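Local atomic coordinates of cellulase CEL9M (Clostridium cellulolyticum, PDB entry 1IA6), a protein that probably hydrolyses internal beta-1,4-glucosidic linkages of cellulose and related beta-glucans, as an endoglucanase of glycoside hydrolase family 9. Residues T8-S13 / G418-L423; D12-F17 / T92-Q97; Y79-S84 / V422-I427; K251-W256 / A310-M315. All blocks are in the same frame, centred on the assembly; numbering follows the deposited sequence.

Contact 1 (T8-S13 / G418-L423); sequences TALKDS and GLVGVL
Leu10 and Val420 meet at about a right angle: CD1 of Leu10 reaches over the turn at Val420, 4.0 Å from CG1 of Val420 and 3.7 Å from its carbonyl O. The leucine CB does not head for the partner helix; CG, anti to the backbone N (chi1 177°), carries the terminal methyl across. Leu423 reaches the first helix with its CD1 branch. This methyl lies against the backbone, 3.6 Å from Ala9 O, and also against the methyl of Ala9, with 3.8 Å between CD1 and CB. Ser13 closes the patch at the end nearer Leu419. Its CB rests near CD2 of Leu419, and its OG touches CG2 of Val420 at 3.5 Å, while the hydroxyl donates to Leu10 O of its own helix (OG to O 2.7 Å). A buried hydroxyl is thereby satisfied at home, and what it offers to the neighbouring helix is essentially apolar surface. The axes of the two short segments approach to 9.2 Å and run nearly antiparallel, at 155°. Leu423 also leans on Val337 of helix 327-341, which continues the apolar layer. The contact is ordinary antiparallel helix packing, here within the (alpha/alpha)6 catalytic module of family 9, where it joins helix 6-15, near the N-terminus, to the late helix 413-429.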
# COMPACT_ATOMS: atom_id res chain seq x y z
N THR A 8 -3.49 18.19 -7.15
CA THR A 8 -4.41 17.42 -7.97
C THR A 8 -3.97 15.96 -8.06
O THR A 8 -4.80 15.05 -8.05
CB THR A 8 -4.53 18.01 -9.39
OG1 THR A 8 -5.06 19.34 -9.30
CG2 THR A 8 -5.46 17.17 -10.25
N ALA A 9 -2.67 15.74 -8.13
CA ALA A 9 -2.15 14.37 -8.21
C ALA A 9 -2.52 13.63 -6.92
O ALA A 9 -2.90 12.46 -6.96
CB ALA A 9 -0.64 14.39 -8.40
N LEU A 10 -2.39 14.31 -5.79
CA LEU A 10 -2.72 13.70 -4.51
C LEU A 10 -4.18 13.27 -4.49
O LEU A 10 -4.50 12.13 -4.15
CB LEU A 10 -2.46 14.67 -3.35
CG LEU A 10 -2.84 14.14 -1.96
CD1 LEU A 10 -2.06 12.87 -1.65
CD2 LEU A 10 -2.56 15.21 -0.92
N LYS A 11 -5.07 14.19 -4.85
CA LYS A 11 -6.50 13.89 -4.89
C LYS A 11 -6.77 12.67 -5.76
O LYS A 11 -7.52 11.78 -5.37
CB LYS A 11 -7.29 15.08 -5.44
CG LYS A 11 -8.80 14.82 -5.50
CD LYS A 11 -9.57 15.92 -6.21
CE LYS A 11 -9.30 15.93 -7.70
NZ LYS A 11 -10.14 16.94 -8.42
N ASP A 12 -6.17 12.65 -6.94
CA ASP A 12 -6.37 11.53 -7.85
C ASP A 12 -5.86 10.21 -7.28
O ASP A 12 -6.53 9.19 -7.40
CB ASP A 12 -5.66 11.77 -9.19
CG ASP A 12 -6.30 12.87 -10.01
OD1 ASP A 12 -7.48 13.20 -9.78
OD2 ASP A 12 -5.60 13.40 -10.90
N SER A 13 -4.67 10.23 -6.67
CA SER A 13 -4.08 9.01 -6.11
C SER A 13 -4.93 8.39 -5.01
O SER A 13 -4.90 7.17 -4.80
CB SER A 13 -2.66 9.30 -5.60
OG SER A 13 -2.67 10.16 -4.48
N GLY A 418 2.19 3.90 -1.65
CA GLY A 418 3.39 4.70 -1.54
C GLY A 418 3.30 6.02 -2.29
O GLY A 418 3.94 7.00 -1.90
N LEU A 419 2.52 6.04 -3.37
CA LEU A 419 2.35 7.26 -4.16
C LEU A 419 1.63 8.32 -3.34
O LEU A 419 2.03 9.48 -3.33
CB LEU A 419 1.55 6.97 -5.44
CG LEU A 419 1.25 8.19 -6.32
CD1 LEU A 419 2.56 8.80 -6.83
CD2 LEU A 419 0.37 7.79 -7.48
N VAL A 420 0.56 7.92 -2.67
CA VAL A 420 -0.18 8.86 -1.85
C VAL A 420 0.76 9.51 -0.83
O VAL A 420 0.76 10.72 -0.65
CB VAL A 420 -1.34 8.18 -1.09
CG1 VAL A 420 -2.01 9.17 -0.16
CG2 VAL A 420 -2.35 7.62 -2.08
N GLY A 421 1.57 8.68 -0.17
CA GLY A 421 2.50 9.18 0.82
C GLY A 421 3.53 10.17 0.30
O GLY A 421 3.73 11.23 0.89
N VAL A 422 4.19 9.84 -0.81
CA VAL A 422 5.19 10.74 -1.36
C VAL A 422 4.57 12.05 -1.85
O VAL A 422 5.17 13.12 -1.69
CB VAL A 422 6.01 10.07 -2.51
CG1 VAL A 422 5.16 9.93 -3.77
CG2 VAL A 422 7.27 10.87 -2.79
N LEU A 423 3.38 11.98 -2.43
CA LEU A 423 2.72 13.19 -2.90
C LEU A 423 2.34 14.08 -1.71
O LEU A 423 2.45 15.31 -1.77
CB LEU A 423 1.47 12.85 -3.72
CG LEU A 423 1.78 12.32 -5.13
CD1 LEU A 423 0.50 11.87 -5.82
CD2 LEU A 423 2.46 13.43 -5.93

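Contact 2 (D12-F17 / T92-Q97); sequences DSIIFF and TKMLQQ
Ile14 faces Met94 and Phe17 faces Gln97, with CA separations of 6.5 Å for the first pair and 7.0 Å for the second; both segments advance by three residues between these points, so the chains run broadly the same way. The segment 92-97 is helical throughout, while 12-17 begins in helix 6-15. Ile14 is the side chain that fills the interface. Its CG2 branch, anti to the backbone N, wedges between two aliphatic stems, 3.9 Å from CG of Lys93 and 3.8 Å from CG of Gln97; the CG1 branch looks instead to the sulfur of Met94 (CG1 to SD 4.3 Å). Isoleucine and lysine slide past one another in opposite directions, leaving the ammonium group to reach Asp18. Gln97 is bent at its second torsion (chi2 -57°), which folds the amide back over the isoleucine toward the main chain. From there NE2 donates to Ile14 O at 3.0 Å with a nearly straight N-H...O angle of 165°. The acceptor lies in the plane of the amide, whereas the donor sits 34° out of the carbonyl plane of Ile14. CB of Phe17 packs against the same NE2, at 3.6 Å. The other bonds of this amide lie just beyond: NE2 also donates to Asp18, and OE1 accepts from Lys21. Both ends of a buried glutamine are thus engaged, its rotation is fixed, and Asp18, gripped as well by a salt bridge from Lys93, ties its own region of the chain to helix 91-107 through polar bonds laid over an apolar base.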
# COMPACT_ATOMS: atom_id res chain seq x y z
N ASP A 12 -6.17 12.65 -6.94
CA ASP A 12 -6.37 11.53 -7.85
C ASP A 12 -5.86 10.21 -7.28
O ASP A 12 -6.53 9.19 -7.40
CB ASP A 12 -5.66 11.77 -9.19
CG ASP A 12 -6.30 12.87 -10.01
OD1 ASP A 12 -7.48 13.20 -9.78
OD2 ASP A 12 -5.60 13.40 -10.90
N SER A 13 -4.67 10.23 -6.67
CA SER A 13 -4.08 9.01 -6.11
C SER A 13 -4.93 8.39 -5.01
O SER A 13 -4.90 7.17 -4.80
CB SER A 13 -2.66 9.30 -5.60
OG SER A 13 -2.67 10.16 -4.48
N ILE A 14 -5.70 9.22 -4.31
CA ILE A 14 -6.57 8.73 -3.24
C ILE A 14 -7.85 8.17 -3.87
O ILE A 14 -8.37 7.14 -3.44
CB ILE A 14 -6.94 9.86 -2.27
CG1 ILE A 14 -5.68 10.36 -1.56
CG2 ILE A 14 -7.99 9.37 -1.27
CD1 ILE A 14 -5.88 11.67 -0.81
N ILE A 15 -8.36 8.87 -4.88
CA ILE A 15 -9.57 8.47 -5.58
C ILE A 15 -9.44 7.08 -6.21
O ILE A 15 -10.41 6.33 -6.28
CB ILE A 15 -9.92 9.50 -6.68
CG1 ILE A 15 -10.65 10.69 -6.04
CG2 ILE A 15 -10.76 8.86 -7.77
CD1 ILE A 15 -10.76 11.91 -6.96
N PHE A 16 -8.23 6.75 -6.66
CA PHE A 16 -7.97 5.46 -7.28
C PHE A 16 -8.56 4.28 -6.50
O PHE A 16 -9.14 3.37 -7.08
CB PHE A 16 -6.46 5.23 -7.41
CG PHE A 16 -6.09 3.80 -7.65
CD1 PHE A 16 -6.34 3.20 -8.88
CD2 PHE A 16 -5.52 3.03 -6.63
CE1 PHE A 16 -6.03 1.86 -9.10
CE2 PHE A 16 -5.22 1.69 -6.84
CZ PHE A 16 -5.48 1.10 -8.07
N PHE A 17 -8.40 4.30 -5.18
CA PHE A 17 -8.88 3.20 -4.36
C PHE A 17 -10.36 2.86 -4.52
O PHE A 17 -10.76 1.72 -4.31
CB PHE A 17 -8.52 3.47 -2.90
CG PHE A 17 -7.04 3.40 -2.64
CD1 PHE A 17 -6.40 2.17 -2.48
CD2 PHE A 17 -6.27 4.56 -2.64
CE1 PHE A 17 -5.02 2.10 -2.33
CE2 PHE A 17 -4.89 4.49 -2.49
CZ PHE A 17 -4.26 3.26 -2.34
N THR A 92 -11.08 14.11 4.39
CA THR A 92 -12.34 13.38 4.50
C THR A 92 -12.36 12.13 3.63
O THR A 92 -12.74 11.06 4.10
CB THR A 92 -13.53 14.28 4.11
OG1 THR A 92 -13.59 15.40 5.00
CG2 THR A 92 -14.83 13.49 4.20
N LYS A 93 -11.97 12.27 2.37
CA LYS A 93 -11.96 11.14 1.45
C LYS A 93 -10.94 10.11 1.90
O LYS A 93 -11.20 8.91 1.89
CB LYS A 93 -11.63 11.62 0.03
CG LYS A 93 -11.72 10.54 -1.05
CD LYS A 93 -13.14 10.01 -1.20
CE LYS A 93 -13.22 8.98 -2.31
NZ LYS A 93 -14.60 8.45 -2.51
N MET A 94 -9.77 10.59 2.32
CA MET A 94 -8.71 9.69 2.79
C MET A 94 -9.22 8.83 3.95
O MET A 94 -8.98 7.62 3.98
CB MET A 94 -7.50 10.50 3.24
CG MET A 94 -6.34 9.66 3.72
SD MET A 94 -5.57 8.72 2.38
CE MET A 94 -3.96 8.43 3.08
N LEU A 95 -9.91 9.45 4.90
CA LEU A 95 -10.43 8.72 6.05
C LEU A 95 -11.45 7.67 5.63
O LEU A 95 -11.55 6.60 6.23
CB LEU A 95 -11.04 9.68 7.07
CG LEU A 95 -10.00 10.49 7.85
CD1 LEU A 95 -10.68 11.56 8.70
CD2 LEU A 95 -9.19 9.55 8.73
N GLN A 96 -12.23 7.98 4.59
CA GLN A 96 -13.21 7.02 4.10
C GLN A 96 -12.49 5.80 3.52
O GLN A 96 -12.91 4.67 3.76
CB GLN A 96 -14.09 7.67 3.03
CG GLN A 96 -14.81 8.92 3.53
CD GLN A 96 -15.85 9.43 2.56
OE1 GLN A 96 -15.60 9.50 1.35
NE2 GLN A 96 -17.01 9.81 3.07
N GLN A 97 -11.42 6.02 2.77
CA GLN A 97 -10.68 4.90 2.17
C GLN A 97 -10.10 4.03 3.27
O GLN A 97 -10.14 2.80 3.20
CB GLN A 97 -9.54 5.41 1.27
CG GLN A 97 -9.94 6.47 0.25
CD GLN A 97 -11.06 6.01 -0.67
OE1 GLN A 97 -12.12 5.60 -0.21
NE2 GLN A 97 -10.82 6.09 -1.97

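Contact 3 (Y79-S84 / V422-I427); sequences YEFKES and VLAGAI
At the break between helix 64-80 and helix 82-87, Phe81 and Ser84 dock onto helix 413-429 of the helical barrel. Phe81 leaves helical geometry and occupies the N-cap position of the second helix, where its carbonyl O accepts from the backbone N of Ser84. Its ring lies flat against the opposing helix at Gly425, whose CA stands 3.7 Å from the ring centroid and almost exactly on the ring normal, a CH-pi contact over the face. With no side chain on Gly425, the main chain itself can come this close. The other face of the ring is covered by CB of Glu80, 4.1 Å above the plane, so the phenyl group is sandwiched between the end of helix 64-80 and the backbone of helix 413-429. Beside it, CB of Phe81 meets CB of Ala424 at 3.8 Å. The polar element of the contact is the hydroxyl of Ser84: with OG anti to the carbonyl carbon (chi1 -62°), it points at Ala424 O and donates to it at 2.7 Å, approaching 25° out of the carbonyl plane. Ile427, one turn further on, packs with its CB 3.9 Å from the same OG and so borders this bond with hydrocarbon. Two further helices frame the site. Phe81 also touches Val319 and Lys322 of helix 306-323; Glu80 forms a salt bridge with Lys322 and accepts from Trp76 of its own helix; and Ile427 also touches Tyr6 and Leu10 of helix 6-15.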
# COMPACT_ATOMS: atom_id res chain seq x y z
N TYR A 79 -0.82 10.25 9.03
CA TYR A 79 -0.24 10.54 10.33
C TYR A 79 0.94 11.51 10.26
O TYR A 79 1.04 12.44 11.06
CB TYR A 79 0.23 9.24 11.00
CG TYR A 79 0.81 9.43 12.38
CD1 TYR A 79 -0.01 9.65 13.48
CD2 TYR A 79 2.19 9.39 12.59
CE1 TYR A 79 0.53 9.83 14.76
CE2 TYR A 79 2.74 9.57 13.85
CZ TYR A 79 1.90 9.78 14.93
OH TYR A 79 2.44 9.94 16.19
N GLU A 80 1.83 11.29 9.29
CA GLU A 80 3.02 12.13 9.14
C GLU A 80 2.81 13.44 8.39
O GLU A 80 3.47 14.44 8.69
CB GLU A 80 4.13 11.36 8.43
CG GLU A 80 4.58 10.07 9.12
CD GLU A 80 5.40 10.32 10.39
OE1 GLU A 80 5.84 11.46 10.62
OE2 GLU A 80 5.61 9.35 11.14
N PHE A 81 1.90 13.45 7.42
CA PHE A 81 1.66 14.65 6.62
C PHE A 81 0.20 15.11 6.63
O PHE A 81 -0.32 15.54 5.61
CB PHE A 81 2.09 14.39 5.17
CG PHE A 81 3.52 13.93 5.03
CD1 PHE A 81 4.57 14.76 5.40
CD2 PHE A 81 3.81 12.66 4.52
CE1 PHE A 81 5.90 14.33 5.28
CE2 PHE A 81 5.13 12.23 4.40
CZ PHE A 81 6.17 13.07 4.78
N LYS A 82 -0.43 15.04 7.80
CA LYS A 82 -1.82 15.44 7.93
C LYS A 82 -2.14 16.82 7.34
O LYS A 82 -3.19 17.00 6.72
CB LYS A 82 -2.23 15.42 9.41
CG LYS A 82 -3.66 15.86 9.65
CD LYS A 82 -3.99 15.82 11.14
CE LYS A 82 -5.32 16.51 11.42
NZ LYS A 82 -6.41 15.92 10.60
N GLU A 83 -1.24 17.78 7.54
CA GLU A 83 -1.43 19.13 7.03
C GLU A 83 -1.66 19.16 5.53
O GLU A 83 -2.46 19.95 5.02
CB GLU A 83 -0.23 20.02 7.36
CG GLU A 83 -0.03 20.30 8.84
CD GLU A 83 0.16 19.04 9.67
OE1 GLU A 83 1.03 18.22 9.32
OE2 GLU A 83 -0.57 18.88 10.67
N SER A 84 -0.95 18.30 4.81
CA SER A 84 -1.08 18.23 3.36
C SER A 84 -2.48 17.82 2.93
O SER A 84 -3.00 18.32 1.94
CB SER A 84 -0.06 17.25 2.77
OG SER A 84 1.26 17.67 3.06
N VAL A 422 4.19 9.84 -0.81
CA VAL A 422 5.19 10.74 -1.36
C VAL A 422 4.57 12.05 -1.85
O VAL A 422 5.17 13.12 -1.69
CB VAL A 422 6.01 10.07 -2.51
CG1 VAL A 422 5.16 9.93 -3.77
CG2 VAL A 422 7.27 10.87 -2.79
N LEU A 423 3.38 11.98 -2.43
CA LEU A 423 2.72 13.19 -2.90
C LEU A 423 2.34 14.08 -1.71
O LEU A 423 2.45 15.31 -1.77
CB LEU A 423 1.47 12.85 -3.72
CG LEU A 423 1.78 12.32 -5.13
CD1 LEU A 423 0.50 11.87 -5.82
CD2 LEU A 423 2.46 13.43 -5.93
N ALA A 424 1.91 13.47 -0.61
CA ALA A 424 1.55 14.24 0.58
C ALA A 424 2.82 14.93 1.09
O ALA A 424 2.78 16.09 1.52
CB ALA A 424 0.97 13.32 1.66
N GLY A 425 3.94 14.21 1.03
CA GLY A 425 5.20 14.79 1.47
C GLY A 425 5.68 15.88 0.53
O GLY A 425 6.26 16.87 0.97
N ALA A 426 5.45 15.70 -0.76
CA ALA A 426 5.87 16.69 -1.75
C ALA A 426 5.17 18.02 -1.50
O ALA A 426 5.78 19.09 -1.60
CB ALA A 426 5.54 16.20 -3.16
N ILE A 427 3.88 17.95 -1.17
CA ILE A 427 3.11 19.15 -0.90
C ILE A 427 3.70 19.93 0.28
O ILE A 427 3.72 21.16 0.27
CB ILE A 427 1.63 18.79 -0.62
CG1 ILE A 427 0.98 18.31 -1.92
CG2 ILE A 427 0.89 20.00 -0.05
CD1 ILE A 427 -0.42 17.78 -1.75

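Contact 4 (K251-W256 / A310-M315); sequences KWTMCW and AAAESM. With SO4 (sulfate ion), chain E.
Thr253 and Glu313 form the tight part of this contact: OG1 of the threonine donates to OE1 of the glutamate at 2.6 Å, and OE1 accepts with its anti lone pair, the one away from the other carboxylate oxygen. The glutamate stem leaves the helix with CG anti to the backbone N and then bends (chi2 72°), which brings the carboxylate back alongside the threonine, and OE1 comes 3.3 Å from Thr253 CB as well. One residue on, the loop lies directly on the helix, with Met254 O only 3.3 Å from the methyl of Ala312. The Met254 chain is extended as far as its sulfur and turns at chi3, carrying CE to 4.0 Å from CB of Ala312 and 3.9 Å from SD of Met315; the two methionine chains pass each other at a slant. Toward either end the loop departs from the helix. Lys251 is exposed to solvent, and Trp252 is only partly covered, though its carbonyl is held by Asn283 and Trp287. At the other end Trp256 turns its edge to a sulfate, probably from the crystallisation liquor, with NE1 donating to O2 at 3.0 Å along a bent path (148°); Arg308 binds the same ion. Asp257, the next residue, is a calcium ligand with Ser208, Asp211 and Asp212. The contact is thus of the kind made by a loop of the (alpha/alpha)6 barrel, anchored on the buried part of helix 306-323, residues 310-315, as it enters a metal site.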
# COMPACT_ATOMS: atom_id res chain seq x y z
N LYS A 251 19.44 -3.27 0.79
CA LYS A 251 19.70 -2.73 -0.54
C LYS A 251 18.41 -2.65 -1.36
O LYS A 251 18.43 -2.40 -2.56
CB LYS A 251 20.70 -3.62 -1.29
CG LYS A 251 22.05 -3.76 -0.60
CD LYS A 251 22.93 -4.75 -1.35
CE LYS A 251 24.27 -4.93 -0.66
NZ LYS A 251 25.09 -5.97 -1.34
N TRP A 252 17.28 -2.88 -0.69
CA TRP A 252 15.98 -2.85 -1.35
C TRP A 252 15.28 -1.57 -0.92
O TRP A 252 15.91 -0.51 -0.79
CB TRP A 252 15.17 -4.08 -0.94
CG TRP A 252 14.13 -4.51 -1.94
CD1 TRP A 252 12.78 -4.57 -1.75
CD2 TRP A 252 14.37 -4.95 -3.29
NE1 TRP A 252 12.16 -5.02 -2.89
CE2 TRP A 252 13.11 -5.26 -3.85
CE3 TRP A 252 15.52 -5.12 -4.07
CZ2 TRP A 252 12.97 -5.73 -5.16
CZ3 TRP A 252 15.38 -5.59 -5.37
CH2 TRP A 252 14.12 -5.89 -5.91
N THR A 253 13.98 -1.65 -0.68
CA THR A 253 13.22 -0.50 -0.23
C THR A 253 11.93 -0.97 0.43
O THR A 253 11.68 -2.17 0.55
CB THR A 253 12.87 0.45 -1.41
OG1 THR A 253 12.26 1.65 -0.89
CG2 THR A 253 11.91 -0.21 -2.38
N MET A 254 11.13 -0.02 0.88
CA MET A 254 9.87 -0.34 1.52
C MET A 254 8.89 -0.94 0.52
O MET A 254 8.64 -0.36 -0.54
CB MET A 254 9.25 0.92 2.13
CG MET A 254 7.82 0.75 2.60
SD MET A 254 7.19 2.27 3.35
CE MET A 254 6.71 3.19 1.90
N CYS A 255 8.34 -2.11 0.85
CA CYS A 255 7.36 -2.76 -0.01
C CYS A 255 6.62 -3.80 0.83
O CYS A 255 6.97 -4.03 1.99
CB CYS A 255 8.03 -3.41 -1.23
SG CYS A 255 9.26 -4.67 -0.89
N TRP A 256 5.60 -4.42 0.25
CA TRP A 256 4.80 -5.38 1.00
C TRP A 256 5.57 -6.49 1.71
O TRP A 256 5.13 -6.97 2.75
CB TRP A 256 3.71 -6.00 0.11
CG TRP A 256 4.20 -6.71 -1.11
CD1 TRP A 256 4.36 -6.18 -2.36
CD2 TRP A 256 4.62 -8.07 -1.19
NE1 TRP A 256 4.86 -7.14 -3.22
CE2 TRP A 256 5.03 -8.31 -2.53
CE3 TRP A 256 4.70 -9.13 -0.27
CZ2 TRP A 256 5.50 -9.55 -2.96
CZ3 TRP A 256 5.17 -10.36 -0.70
CH2 TRP A 256 5.57 -10.56 -2.03
N ALA A 310 10.27 3.40 -6.69
CA ALA A 310 10.81 4.76 -6.63
C ALA A 310 9.98 5.66 -5.72
O ALA A 310 10.53 6.46 -4.94
CB ALA A 310 10.87 5.36 -8.04
N ALA A 311 8.66 5.52 -5.79
CA ALA A 311 7.76 6.32 -4.96
C ALA A 311 7.88 5.93 -3.48
O ALA A 311 7.89 6.80 -2.61
CB ALA A 311 6.32 6.14 -5.42
N ALA A 312 7.98 4.63 -3.21
CA ALA A 312 8.10 4.14 -1.84
C ALA A 312 9.37 4.62 -1.15
O ALA A 312 9.34 5.06 -0.00
CB ALA A 312 8.03 2.61 -1.83
N GLU A 313 10.51 4.54 -1.84
CA GLU A 313 11.76 4.99 -1.24
C GLU A 313 11.69 6.50 -1.02
O GLU A 313 12.14 7.01 0.01
CB GLU A 313 12.94 4.65 -2.16
CG GLU A 313 14.31 5.09 -1.63
CD GLU A 313 14.81 4.26 -0.45
OE1 GLU A 313 14.28 3.15 -0.21
OE2 GLU A 313 15.75 4.71 0.24
N SER A 314 11.12 7.22 -1.98
CA SER A 314 11.01 8.67 -1.86
C SER A 314 10.15 9.07 -0.67
O SER A 314 10.44 10.05 0.02
CB SER A 314 10.44 9.26 -3.15
OG SER A 314 11.33 9.02 -4.24
N MET A 315 9.09 8.30 -0.41
CA MET A 315 8.22 8.60 0.72
C MET A 315 8.99 8.47 2.04
O MET A 315 8.89 9.34 2.91
CB MET A 315 7.02 7.66 0.75
CG MET A 315 6.08 7.94 1.92
SD MET A 315 4.86 6.66 2.21
CE MET A 315 4.39 7.05 3.89
S SO4 E . 4.91 -7.63 -7.08
O1 SO4 E . 3.82 -8.10 -7.97
O2 SO4 E . 4.36 -6.68 -6.10
O3 SO4 E . 5.95 -6.97 -7.90
O4 SO4 E . 5.50 -8.80 -6.38

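Helix 413-429 joins contacts 1 and 3, whose centres lie about 9 Å apart; between them CD2 of Leu10 meets CD1 of Ile427 at 3.4 Å. Helix 6-15 likewise carries contact 1 into contact 2, also about 9 Å away, where CG1 of Val420 touches CE of Met94 at 3.9 Å. Another face of helix 413-429 leads to contact 4: Gly421 CA rests 3.7 Å from SD of Met315. Contacts 2 and 4 lie on opposite sides of the chain's centre, their nearest atoms about 9 Å apart, contact 2 toward the zinc site and contact 4 toward the calcium. Glu410, a predicted active-site residue with Asp401, shortly precedes the shared helix.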